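Local coordinates for aerobactin synthase IucA (Klebsiella pneumoniae subsp. pneumoniae, PDB 5JM8), which uses ATP to catalyse an amide-forming step in the assembly of the siderophore aerobactin, acting as an NRPS-independent siderophore synthetase, at residues A[400-405]-A[507-512]; A[378-383]-A[499-504]; A[91-96]-A[543-548]; A[21-26]-A[40-45]. All blocks are in the same frame, centred on the assembly; numbering follows the deposited sequence.

Contact 1 of 4, residues A[400-405]-A[507-512]; sequences AWVDAY and ANLMAR
V402 and L509 face each other across the buried part of this helix pair; beside V402, D403 joins R512, one turn past L509, at the more accessible margin. The apolar approach is not especially close: V402 CG2 lies 4.5 Å from L509 CD2, and the backbones there are separated by 7.6 Å between the V402 and L509 CA atoms. L498 of helix 475-500 touches both side chains. Helices 394-420 and 506-521 thus pack beside helix 475-500; both segments lie within the FhuF-like family region, and A400, two residues before V402, meets A317 of the second subunit.

The margin is polar and only partly buried. D403 points its CB along the interface rather than into it, but with CG lying beside the backbone N (chi1 -65°) the carboxylate swings toward the partner helix. R512 sends an extended chain from CG to NE, and its NH1 forms a salt bridge with D403 OD2 at 3.0 Å. The pairing is one-pronged: the planes of carboxylate and guanidinium are turned 48° apart, and OD1 is 3.6 Å from the same NH1. That second oxygen instead lies alongside the aliphatic chain, 3.5 Å from R512 CD. H399, one residue before the first segment, touches both L509 and R512 and so lies where the apolar and charged parts meet.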
loop_
_atom_site.group_PDB
_atom_site.type_symbol
_atom_site.label_atom_id
_atom_site.label_comp_id
_atom_site.label_asym_id
_atom_site.label_seq_id
_atom_site.Cartn_x
_atom_site.Cartn_y
_atom_site.Cartn_z
ATOM N N ALA A 400 4.201 29.777 -11.520
ATOM C CA ALA A 400 3.081 28.852 -11.630
ATOM C C ALA A 400 2.528 28.476 -10.258
ATOM O O ALA A 400 1.315 28.408 -10.069
ATOM C CB ALA A 400 3.508 27.608 -12.382
ATOM N N TRP A 401 3.421 28.229 -9.306
ATOM C CA TRP A 401 3.011 27.855 -7.958
ATOM C C TRP A 401 2.294 29.023 -7.280
ATOM O O TRP A 401 1.257 28.838 -6.642
ATOM C CB TRP A 401 4.220 27.407 -7.130
ATOM C CG TRP A 401 3.853 26.611 -5.906
ATOM C CD1 TRP A 401 3.928 25.256 -5.757
ATOM C CD2 TRP A 401 3.350 27.123 -4.666
ATOM N NE1 TRP A 401 3.503 24.895 -4.500
ATOM C CE2 TRP A 401 3.143 26.023 -3.812
ATOM C CE3 TRP A 401 3.057 28.406 -4.196
ATOM C CZ2 TRP A 401 2.654 26.167 -2.515
ATOM C CZ3 TRP A 401 2.572 28.546 -2.909
ATOM C CH2 TRP A 401 2.376 27.434 -2.084
ATOM N N VAL A 402 2.843 30.226 -7.429
ATOM C CA VAL A 402 2.253 31.421 -6.828
ATOM C C VAL A 402 0.905 31.777 -7.452
ATOM O O VAL A 402 -0.021 32.181 -6.749
ATOM C CB VAL A 402 3.196 32.638 -6.953
ATOM C CG1 VAL A 402 2.475 33.929 -6.559
ATOM C CG2 VAL A 402 4.431 32.440 -6.090
ATOM N N ASP A 403 0.802 31.654 -8.771
ATOM C CA ASP A 403 -0.456 31.935 -9.456
ATOM C C ASP A 403 -1.554 30.973 -9.021
ATOM O O ASP A 403 -2.688 31.381 -8.778
ATOM C CB ASP A 403 -0.271 31.858 -10.969
ATOM C CG ASP A 403 0.665 32.925 -11.498
ATOM O OD1 ASP A 403 0.936 33.900 -10.763
ATOM O OD2 ASP A 403 1.123 32.792 -12.651
ATOM N N ALA A 404 -1.211 29.692 -8.928
ATOM C CA ALA A 404 -2.163 28.673 -8.506
ATOM C C ALA A 404 -2.559 28.857 -7.047
ATOM O O ALA A 404 -3.677 28.527 -6.654
ATOM C CB ALA A 404 -1.581 27.292 -8.721
ATOM N N TYR A 405 -1.633 29.376 -6.246
ATOM C CA TYR A 405 -1.904 29.659 -4.841
ATOM C C TYR A 405 -2.979 30.732 -4.720
ATOM O O TYR A 405 -3.873 30.638 -3.881
ATOM C CB TYR A 405 -0.624 30.101 -4.128
ATOM C CG TYR A 405 -0.849 30.691 -2.750
ATOM C CD1 TYR A 405 -0.916 29.879 -1.626
ATOM C CD2 TYR A 405 -0.982 32.061 -2.576
ATOM C CE1 TYR A 405 -1.115 30.416 -0.364
ATOM C CE2 TYR A 405 -1.183 32.607 -1.320
ATOM C CZ TYR A 405 -1.248 31.780 -0.218
ATOM O OH TYR A 405 -1.448 32.321 1.034
ATOM N N ALA A 507 9.459 41.531 -4.809
ATOM C CA ALA A 507 8.801 42.637 -5.499
ATOM C C ALA A 507 8.061 42.148 -6.739
ATOM O O ALA A 507 6.907 42.512 -6.966
ATOM C CB ALA A 507 9.819 43.705 -5.877
ATOM N N ASN A 508 8.728 41.319 -7.534
ATOM C CA ASN A 508 8.122 40.777 -8.740
ATOM C C ASN A 508 6.989 39.812 -8.417
ATOM O O ASN A 508 5.941 39.837 -9.058
ATOM C CB ASN A 508 9.171 40.070 -9.597
ATOM C CG ASN A 508 10.122 41.036 -10.279
ATOM O OD1 ASN A 508 9.850 42.234 -10.378
ATOM N ND2 ASN A 508 11.242 40.514 -10.764
ATOM N N LEU A 509 7.199 38.960 -7.421
ATOM C CA LEU A 509 6.201 37.962 -7.065
ATOM C C LEU A 509 4.971 38.622 -6.454
ATOM O O LEU A 509 3.848 38.173 -6.671
ATOM C CB LEU A 509 6.793 36.933 -6.100
ATOM C CG LEU A 509 7.948 36.104 -6.677
ATOM C CD1 LEU A 509 8.626 35.275 -5.588
ATOM C CD2 LEU A 509 7.469 35.216 -7.817
ATOM N N MET A 510 5.184 39.695 -5.697
ATOM C CA MET A 510 4.074 40.443 -5.117
ATOM C C MET A 510 3.304 41.201 -6.201
ATOM O O MET A 510 2.146 41.575 -6.000
ATOM C CB MET A 510 4.574 41.415 -4.044
ATOM C CG MET A 510 4.993 40.737 -2.744
ATOM S SD MET A 510 5.330 41.878 -1.383
ATOM C CE MET A 510 6.905 42.569 -1.876
ATOM N N ALA A 511 3.942 41.419 -7.348
ATOM C CA ALA A 511 3.275 42.068 -8.470
ATOM C C ALA A 511 2.278 41.108 -9.108
ATOM O O ALA A 511 1.198 41.522 -9.536
ATOM C CB ALA A 511 4.291 42.550 -9.500
ATOM N N ARG A 512 2.640 39.827 -9.162
ATOM C CA ARG A 512 1.746 38.793 -9.681
ATOM C C ARG A 512 0.486 38.687 -8.841
ATOM O O ARG A 512 -0.621 38.615 -9.367
ATOM C CB ARG A 512 2.438 37.432 -9.715
ATOM C CG ARG A 512 3.459 37.284 -10.816
ATOM C CD ARG A 512 3.809 35.827 -11.061
ATOM N NE ARG A 512 4.581 35.667 -12.292
ATOM C CZ ARG A 512 4.063 35.347 -13.476
ATOM N NH1 ARG A 512 2.762 35.131 -13.614
ATOM N NH2 ARG A 512 4.858 35.233 -14.532
#

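Contact 2 of 4, residues A[378-383]-A[499-504]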
loop_
_atom_site.group_PDB
_atom_site.type_symbol
_atom_site.label_atom_id
_atom_site.label_comp_id
_atom_site.label_asym_id
_atom_site.label_seq_id
_atom_site.Cartn_x
_atom_site.Cartn_y
_atom_site.Cartn_z
ATOM N N LEU A 378 10.936 23.709 2.400
ATOM C CA LEU A 378 10.164 22.607 1.836
ATOM C C LEU A 378 9.272 23.069 0.688
ATOM O O LEU A 378 8.851 22.263 -0.144
ATOM C CB LEU A 378 9.324 21.945 2.924
ATOM C CG LEU A 378 10.133 21.210 3.995
ATOM C CD1 LEU A 378 9.243 20.805 5.160
ATOM C CD2 LEU A 378 10.838 19.990 3.407
ATOM N N LEU A 379 8.986 24.367 0.645
ATOM C CA LEU A 379 8.263 24.954 -0.477
ATOM C C LEU A 379 9.151 24.949 -1.712
ATOM O O LEU A 379 8.720 24.575 -2.800
ATOM C CB LEU A 379 7.813 26.379 -0.154
ATOM C CG LEU A 379 7.214 27.192 -1.305
ATOM C CD1 LEU A 379 6.023 26.482 -1.932
ATOM C CD2 LEU A 379 6.812 28.575 -0.816
ATOM N N VAL A 380 10.401 25.363 -1.529
ATOM C CA VAL A 380 11.362 25.440 -2.624
ATOM C C VAL A 380 11.711 24.044 -3.128
ATOM O O VAL A 380 12.004 23.859 -4.309
ATOM C CB VAL A 380 12.642 26.183 -2.183
ATOM C CG1 VAL A 380 13.749 26.053 -3.227
ATOM C CG2 VAL A 380 12.329 27.643 -1.923
ATOM N N ALA A 381 11.681 23.069 -2.225
ATOM C CA ALA A 381 11.898 21.674 -2.592
ATOM C C ALA A 381 10.773 21.174 -3.493
ATOM O O ALA A 381 11.004 20.380 -4.401
ATOM C CB ALA A 381 12.002 20.810 -1.347
ATOM N N ALA A 382 9.558 21.644 -3.233
ATOM C CA ALA A 382 8.401 21.277 -4.041
ATOM C C ALA A 382 8.467 21.929 -5.419
ATOM O O ALA A 382 8.355 21.253 -6.440
ATOM C CB ALA A 382 7.117 21.669 -3.332
ATOM N N VAL A 383 8.645 23.246 -5.434
ATOM C CA VAL A 383 8.730 24.007 -6.675
ATOM C C VAL A 383 9.818 23.457 -7.589
ATOM O O VAL A 383 9.652 23.412 -8.806
ATOM C CB VAL A 383 9.006 25.496 -6.389
ATOM C CG1 VAL A 383 9.252 26.268 -7.685
ATOM C CG2 VAL A 383 7.846 26.105 -5.624
ATOM N N GLY A 499 11.695 34.282 -2.728
ATOM C CA GLY A 499 12.649 35.361 -2.881
ATOM C C GLY A 499 13.979 35.028 -2.238
ATOM O O GLY A 499 15.038 35.302 -2.802
ATOM N N ALA A 500 13.919 34.426 -1.054
ATOM C CA ALA A 500 15.124 34.080 -0.311
ATOM C C ALA A 500 15.937 33.018 -1.041
ATOM O O ALA A 500 17.158 32.960 -0.906
ATOM C CB ALA A 500 14.759 33.604 1.075
ATOM N N ALA A 501 15.252 32.187 -1.821
ATOM C CA ALA A 501 15.905 31.127 -2.584
ATOM C C ALA A 501 16.435 31.643 -3.920
ATOM O O ALA A 501 17.114 30.921 -4.649
ATOM C CB ALA A 501 14.940 29.974 -2.814
ATOM N N GLY A 502 16.116 32.891 -4.243
ATOM C CA GLY A 502 16.618 33.511 -5.454
ATOM C C GLY A 502 15.932 33.030 -6.721
ATOM O O GLY A 502 16.522 33.062 -7.801
ATOM N N LEU A 503 14.684 32.586 -6.593
ATOM C CA LEU A 503 13.896 32.165 -7.747
ATOM C C LEU A 503 13.316 33.377 -8.473
ATOM O O LEU A 503 13.204 33.385 -9.699
ATOM C CB LEU A 503 12.777 31.216 -7.311
ATOM C CG LEU A 503 13.241 29.895 -6.688
ATOM C CD1 LEU A 503 12.065 29.072 -6.196
ATOM C CD2 LEU A 503 14.068 29.094 -7.678
ATOM N N ASP A 504 12.951 34.395 -7.700
ATOM C CA ASP A 504 12.510 35.678 -8.240
ATOM C C ASP A 504 12.360 36.644 -7.072
ATOM O O ASP A 504 12.142 36.217 -5.944
ATOM C CB ASP A 504 11.190 35.542 -9.008
ATOM C CG ASP A 504 10.880 36.759 -9.869
ATOM O OD1 ASP A 504 11.754 37.642 -10.010
ATOM O OD2 ASP A 504 9.760 36.825 -10.417
#
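A Schellman motif ends helix 475-500, and its residues A501 and L503 pack against V380 and V383 of helix 378-390. The evidence for the motif is in the backbone: G502 is the first residue to leave helical angles, its phi is positive (75°), and two bonds run back into the last helical turn, one of them from G502 N to G499 O at 3.0 Å.

The closest approach is made by the smallest side chain. The methyl of A501 comes up against both branches of V380, with its CB 3.6 Å from V380 CG2 and 4.1 Å from V380 CG1. V380 holds CG1 anti to the backbone N (chi1 170°) and CG2 beside it, and both branches lie on the same side of the alanine methyl, CG2 being the nearer. This end of the contact is open to solvent on the A501 side. One turn along the first helix, V383 faces the same partner, and its CG1 meets L503 CD1 at 4.2 Å, a looser but better buried pair. No hydrogen bond crosses between the segments; the contact is purely apolar.

L498 of helix 475-500 touches both V383 and L503, closing the second pair from the helix side, while A394 and A397 of helix 394-420 lie against L503 and V383 respectively. After the turn, D504 bonds H399 NE2 through OD2 and N508 ND2 through OD1. The contact of L503 with L498, between the residue following the glycine and one in the last helical turn, is the hydrophobic interaction typical of a Schellman motif.

Contact 3 of 4, residues A[91-96]-A[543-548]; sequences DKLQHQ and GNFFCY
The rings of F545 and F546 both present an edge to L93, whose CD1 mainly meets F545 and whose CD2 meets F546. One face of F546 is occupied by its neighbour: F545 CD1 sits 3.7 Å above the plane, over the ring centre. At the edge of F546, in its plane, is L93 CD2. The F545 ring likewise has L93 CD1 at its edge and in plane, and F546 CG at the edge too.

The distances show which branch does the closer touching. L93 CD1 is 3.5 Å from F545 CE1 and 3.7 Å from F545 CZ, whereas L93 CD2 approaches F546 CE1 at 3.9 Å. L93 and F545 reach toward each other from opposite directions, but the F546 side chain crosses L93 at about a right angle. Different first torsions allow two successive phenylalanines to meet one leucine: F545 holds CG anti to its backbone N (chi1 -180°), while F546 turns CG beside the N (chi1 -67°). All three residues are buried, and the backbones stay well apart, with 9.8 Å between the L93 and F546 CA atoms, so L93 and the two rings together fill the space between them.

On the first helix H95 folds back onto the preceding turn, its ND1 donating to D91 O at 2.7 Å from above the carbonyl plane. F545 also makes edge-to-face ring contacts with F107 and F19. The contact therefore packs helix 82-96 against the short helix 545-549, with helix 101-124 contributing F107 and helix 14-26 contributing F19.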
loop_
_atom_site.group_PDB
_atom_site.type_symbol
_atom_site.label_atom_id
_atom_site.label_comp_id
_atom_site.label_asym_id
_atom_site.label_seq_id
_atom_site.Cartn_x
_atom_site.Cartn_y
_atom_site.Cartn_z
ATOM N N ASP A 91 16.898 45.332 27.760
ATOM C CA ASP A 91 17.287 46.423 28.650
ATOM C C ASP A 91 16.962 47.775 28.021
ATOM O O ASP A 91 16.482 48.684 28.698
ATOM C CB ASP A 91 18.779 46.348 28.984
ATOM C CG ASP A 91 19.258 47.549 29.781
ATOM O OD1 ASP A 91 18.997 47.595 31.002
ATOM O OD2 ASP A 91 19.894 48.447 29.187
ATOM N N LYS A 92 17.237 47.901 26.724
ATOM C CA LYS A 92 16.900 49.105 25.973
ATOM C C LYS A 92 15.410 49.407 26.087
ATOM O O LYS A 92 15.010 50.556 26.261
ATOM C CB LYS A 92 17.300 48.944 24.502
ATOM C CG LYS A 92 16.811 50.055 23.573
ATOM C CD LYS A 92 17.187 49.775 22.120
ATOM C CE LYS A 92 16.576 50.804 21.170
ATOM N NZ LYS A 92 16.934 50.555 19.744
ATOM N N LEU A 93 14.595 48.360 26.004
ATOM C CA LEU A 93 13.147 48.511 26.016
ATOM C C LEU A 93 12.623 48.839 27.410
ATOM O O LEU A 93 11.578 49.473 27.552
ATOM C CB LEU A 93 12.483 47.235 25.492
ATOM C CG LEU A 93 12.786 46.886 24.031
ATOM C CD1 LEU A 93 12.242 45.510 23.677
ATOM C CD2 LEU A 93 12.227 47.938 23.089
ATOM N N GLN A 94 13.350 48.404 28.436
ATOM C CA GLN A 94 12.949 48.668 29.812
ATOM C C GLN A 94 13.023 50.162 30.117
ATOM O O GLN A 94 12.200 50.696 30.863
ATOM C CB GLN A 94 13.825 47.886 30.791
ATOM C CG GLN A 94 13.327 47.946 32.229
ATOM C CD GLN A 94 14.219 47.198 33.200
ATOM O OE1 GLN A 94 15.198 46.565 32.808
ATOM N NE2 GLN A 94 13.879 47.272 34.482
ATOM N N HIS A 95 14.012 50.831 29.532
ATOM C CA HIS A 95 14.155 52.275 29.676
ATOM C C HIS A 95 13.167 53.027 28.797
ATOM O O HIS A 95 12.521 53.979 29.236
ATOM C CB HIS A 95 15.571 52.716 29.313
ATOM C CG HIS A 95 16.629 52.145 30.200
ATOM N ND1 HIS A 95 17.297 50.977 29.905
ATOM C CD2 HIS A 95 17.141 52.586 31.373
ATOM C CE1 HIS A 95 18.173 50.721 30.859
ATOM N NE2 HIS A 95 18.097 51.680 31.763
ATOM N N GLN A 96 13.065 52.593 27.547
ATOM C CA GLN A 96 12.275 53.295 26.545
ATOM C C GLN A 96 10.798 53.334 26.919
ATOM O O GLN A 96 10.130 54.347 26.718
ATOM C CB GLN A 96 12.459 52.629 25.180
ATOM C CG GLN A 96 11.962 53.453 24.006
ATOM C CD GLN A 96 12.304 52.821 22.670
ATOM O OE1 GLN A 96 13.026 51.824 22.608
ATOM N NE2 GLN A 96 11.784 53.400 21.593
ATOM N N GLY A 543 1.081 43.477 16.512
ATOM C CA GLY A 543 2.384 42.843 16.616
ATOM C C GLY A 543 2.439 41.807 17.722
ATOM O O GLY A 543 1.645 41.850 18.660
ATOM N N ASN A 544 3.383 40.877 17.608
ATOM C CA ASN A 544 3.538 39.798 18.580
ATOM C C ASN A 544 4.623 40.076 19.618
ATOM O O ASN A 544 4.561 39.570 20.738
ATOM C CB ASN A 544 3.862 38.486 17.862
ATOM C CG ASN A 544 2.706 37.971 17.033
ATOM O OD1 ASN A 544 1.676 37.563 17.570
ATOM N ND2 ASN A 544 2.875 37.973 15.718
ATOM N N PHE A 545 5.616 40.878 19.244
ATOM C CA PHE A 545 6.785 41.098 20.091
ATOM C C PHE A 545 6.436 41.916 21.338
ATOM O O PHE A 545 6.795 41.531 22.452
ATOM C CB PHE A 545 7.893 41.790 19.288
ATOM C CG PHE A 545 9.150 42.054 20.076
ATOM C CD1 PHE A 545 9.221 43.140 20.931
ATOM C CD2 PHE A 545 10.264 41.239 19.946
ATOM C CE1 PHE A 545 10.368 43.401 21.654
ATOM C CE2 PHE A 545 11.416 41.498 20.665
ATOM C CZ PHE A 545 11.466 42.576 21.523
ATOM N N PHE A 546 5.737 43.034 21.160
ATOM C CA PHE A 546 5.382 43.889 22.291
ATOM C C PHE A 546 4.098 43.401 22.952
ATOM O O PHE A 546 3.791 43.771 24.084
ATOM C CB PHE A 546 5.245 45.346 21.844
ATOM C CG PHE A 546 6.545 45.961 21.410
ATOM C CD1 PHE A 546 7.508 46.306 22.342
ATOM C CD2 PHE A 546 6.808 46.179 20.069
ATOM C CE1 PHE A 546 8.709 46.863 21.946
ATOM C CE2 PHE A 546 8.003 46.734 19.666
ATOM C CZ PHE A 546 8.956 47.078 20.608
ATOM N N CYS A 547 3.357 42.556 22.242
ATOM C CA CYS A 547 2.185 41.905 22.815
ATOM C C CYS A 547 2.620 40.828 23.801
ATOM O O CYS A 547 1.987 40.619 24.836
ATOM C CB CYS A 547 1.312 41.295 21.719
ATOM S SG CYS A 547 -0.176 40.465 22.325
ATOM N N TYR A 548 3.711 40.147 23.467
ATOM C CA TYR A 548 4.231 39.054 24.281
ATOM C C TYR A 548 4.974 39.592 25.500
ATOM O O TYR A 548 5.010 38.960 26.559
ATOM C CB TYR A 548 5.156 38.177 23.438
ATOM C CG TYR A 548 5.496 36.848 24.058
ATOM C CD1 TYR A 548 4.536 35.862 24.178
ATOM C CD2 TYR A 548 6.779 36.572 24.508
ATOM C CE1 TYR A 548 4.831 34.644 24.735
ATOM C CE2 TYR A 548 7.087 35.351 25.068
ATOM C CZ TYR A 548 6.106 34.390 25.176
ATOM O OH TYR A 548 6.400 33.169 25.727
#

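Contact 4 of 4, residues A[21-26]-A[40-45]; sequences NSLVRE and LIIPLG
L23 and I42 reach each other through torsions that send their terminal methyls across the gap. L23 has CG anti to the backbone N (chi1 177°), which projects its branch point out from the helix, while I42 carries CG1 beside its backbone N and then runs straight on (chi2 173°), placing CD1 at the front. The result is a methyl-to-methyl contact of 4.2 Å between L23 CD2 and I42 CD1.

The second pair is of the same kind: V24 CG2 lies 4.2 Å from L40 CD2. L40 meets it with a chi2 of 141°, away from the usual staggered positions. Because L40 and I42 are two apart on an extended strand, both point at the helix, and I41 between them faces the other way. The helix answers with two consecutive residues. All four residues are buried, and the closest CA atoms, those of V24 and I42, are 8.6 Å apart, so the join is made by side chains. L44 and G45 both face a single residue across the hairpin, as in a classic beta bulge.

Strand 39-43 lies between strands 31-32 and 49-54 in a five-stranded antiparallel sheet, where F52 and V54 pack on I42 and L40. Helix 14-26 rests on one face of this sheet, and helix 82-96 flanks the L23-I42 pair, I89 touching L23 and K92 touching I42.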
loop_
_atom_site.group_PDB
_atom_site.type_symbol
_atom_site.label_atom_id
_atom_site.label_comp_id
_atom_site.label_asym_id
_atom_site.label_seq_id
_atom_site.Cartn_x
_atom_site.Cartn_y
_atom_site.Cartn_z
ATOM N N ASN A 21 13.613 39.494 13.557
ATOM C CA ASN A 21 12.700 39.913 12.490
ATOM C C ASN A 21 11.389 40.438 13.058
ATOM O O ASN A 21 10.816 41.398 12.540
ATOM C CB ASN A 21 12.412 38.759 11.528
ATOM C CG ASN A 21 13.590 38.440 10.628
ATOM O OD1 ASN A 21 14.672 39.008 10.775
ATOM N ND2 ASN A 21 13.387 37.517 9.694
ATOM N N SER A 22 10.916 39.796 14.120
ATOM C CA SER A 22 9.725 40.257 14.816
ATOM C C SER A 22 9.945 41.681 15.327
ATOM O O SER A 22 9.078 42.543 15.186
ATOM C CB SER A 22 9.377 39.318 15.974
ATOM O OG SER A 22 8.151 39.686 16.573
ATOM N N LEU A 23 11.118 41.920 15.905
ATOM C CA LEU A 23 11.476 43.239 16.420
ATOM C C LEU A 23 11.602 44.280 15.304
ATOM O O LEU A 23 11.063 45.381 15.412
ATOM C CB LEU A 23 12.790 43.157 17.203
ATOM C CG LEU A 23 13.350 44.468 17.766
ATOM C CD1 LEU A 23 12.420 45.059 18.816
ATOM C CD2 LEU A 23 14.737 44.247 18.343
ATOM N N VAL A 24 12.319 43.928 14.242
ATOM C CA VAL A 24 12.574 44.849 13.137
ATOM C C VAL A 24 11.280 45.319 12.467
ATOM O O VAL A 24 11.203 46.440 11.964
ATOM C CB VAL A 24 13.492 44.193 12.079
ATOM C CG1 VAL A 24 13.519 45.003 10.786
ATOM C CG2 VAL A 24 14.897 44.038 12.628
ATOM N N ARG A 25 10.271 44.457 12.450
ATOM C CA ARG A 25 8.987 44.803 11.853
ATOM C C ARG A 25 8.208 45.799 12.712
ATOM O O ARG A 25 7.497 46.655 12.187
ATOM C CB ARG A 25 8.147 43.542 11.634
ATOM C CG ARG A 25 6.699 43.816 11.237
ATOM C CD ARG A 25 5.941 42.532 10.970
ATOM N NE ARG A 25 6.310 41.933 9.692
ATOM C CZ ARG A 25 5.800 40.799 9.222
ATOM N NH1 ARG A 25 4.899 40.131 9.929
ATOM N NH2 ARG A 25 6.197 40.330 8.048
ATOM N N GLU A 26 8.347 45.684 14.029
ATOM C CA GLU A 26 7.535 46.467 14.958
ATOM C C GLU A 26 8.250 47.719 15.464
ATOM O O GLU A 26 7.738 48.417 16.342
ATOM C CB GLU A 26 7.117 45.597 16.145
ATOM C CG GLU A 26 6.362 44.343 15.729
ATOM C CD GLU A 26 5.883 43.519 16.906
ATOM O OE1 GLU A 26 5.774 44.072 18.020
ATOM O OE2 GLU A 26 5.616 42.313 16.713
ATOM N N LEU A 40 22.658 45.470 9.116
ATOM C CA LEU A 40 21.504 46.076 9.767
ATOM C C LEU A 40 21.874 46.471 11.191
ATOM O O LEU A 40 22.452 45.677 11.936
ATOM C CB LEU A 40 20.311 45.118 9.761
ATOM C CG LEU A 40 18.989 45.724 10.238
ATOM C CD1 LEU A 40 17.829 45.201 9.404
ATOM C CD2 LEU A 40 18.764 45.430 11.713
ATOM N N ILE A 41 21.536 47.702 11.559
ATOM C CA ILE A 41 21.951 48.265 12.834
ATOM C C ILE A 41 20.757 48.523 13.748
ATOM O O ILE A 41 19.761 49.118 13.335
ATOM C CB ILE A 41 22.737 49.580 12.624
ATOM C CG1 ILE A 41 24.014 49.298 11.827
ATOM C CG2 ILE A 41 23.086 50.228 13.963
ATOM C CD1 ILE A 41 24.709 50.538 11.309
ATOM N N ILE A 42 20.876 48.061 14.989
ATOM C CA ILE A 42 19.893 48.341 16.029
ATOM C C ILE A 42 20.579 49.117 17.150
ATOM O O ILE A 42 21.299 48.530 17.956
ATOM C CB ILE A 42 19.267 47.055 16.594
ATOM C CG1 ILE A 42 18.601 46.253 15.471
ATOM C CG2 ILE A 42 18.258 47.403 17.687
ATOM C CD1 ILE A 42 18.098 44.885 15.885
ATOM N N PRO A 43 20.368 50.443 17.198
ATOM C CA PRO A 43 21.056 51.259 18.205
ATOM C C PRO A 43 20.672 50.888 19.632
ATOM O O PRO A 43 19.505 50.602 19.893
ATOM C CB PRO A 43 20.597 52.685 17.879
ATOM C CG PRO A 43 20.133 52.633 16.470
ATOM C CD PRO A 43 19.555 51.272 16.291
ATOM N N LEU A 44 21.649 50.898 20.536
ATOM C CA LEU A 44 21.407 50.618 21.948
ATOM C C LEU A 44 21.501 51.892 22.787
ATOM O O LEU A 44 21.291 51.864 23.999
ATOM C CB LEU A 44 22.406 49.581 22.469
ATOM C CG LEU A 44 22.322 48.175 21.867
ATOM C CD1 LEU A 44 23.475 47.320 22.368
ATOM C CD2 LEU A 44 20.989 47.521 22.199
ATOM N N GLY A 45 21.820 53.007 22.137
ATOM C CA GLY A 45 21.995 54.270 22.831
ATOM C C GLY A 45 23.314 54.314 23.580
ATOM O O GLY A 45 23.975 53.289 23.743
#

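The four contacts fall into two touching pairs, with no contact between the pairs. Contacts 1 and 2 have centres 12 Å apart and meet where W401 CZ2 lies 3.4 Å from L379 CD1; their segments alternate, so the two contacts cross along the chain. Contacts 3 and 4, with centres 11 Å apart, are probably linked by hydrogen bonds, K92 NZ to P43 O at 2.6 Å and F545 N to E26 OE2 at 2.9 Å. Contact 3 joins segments whose nearest ends are 447 residues apart and encloses contacts 1 and 2 in its loop, its nearest atoms about 16 Å from contact 1. The F545 side chain is about 14 Å from the bound ATP.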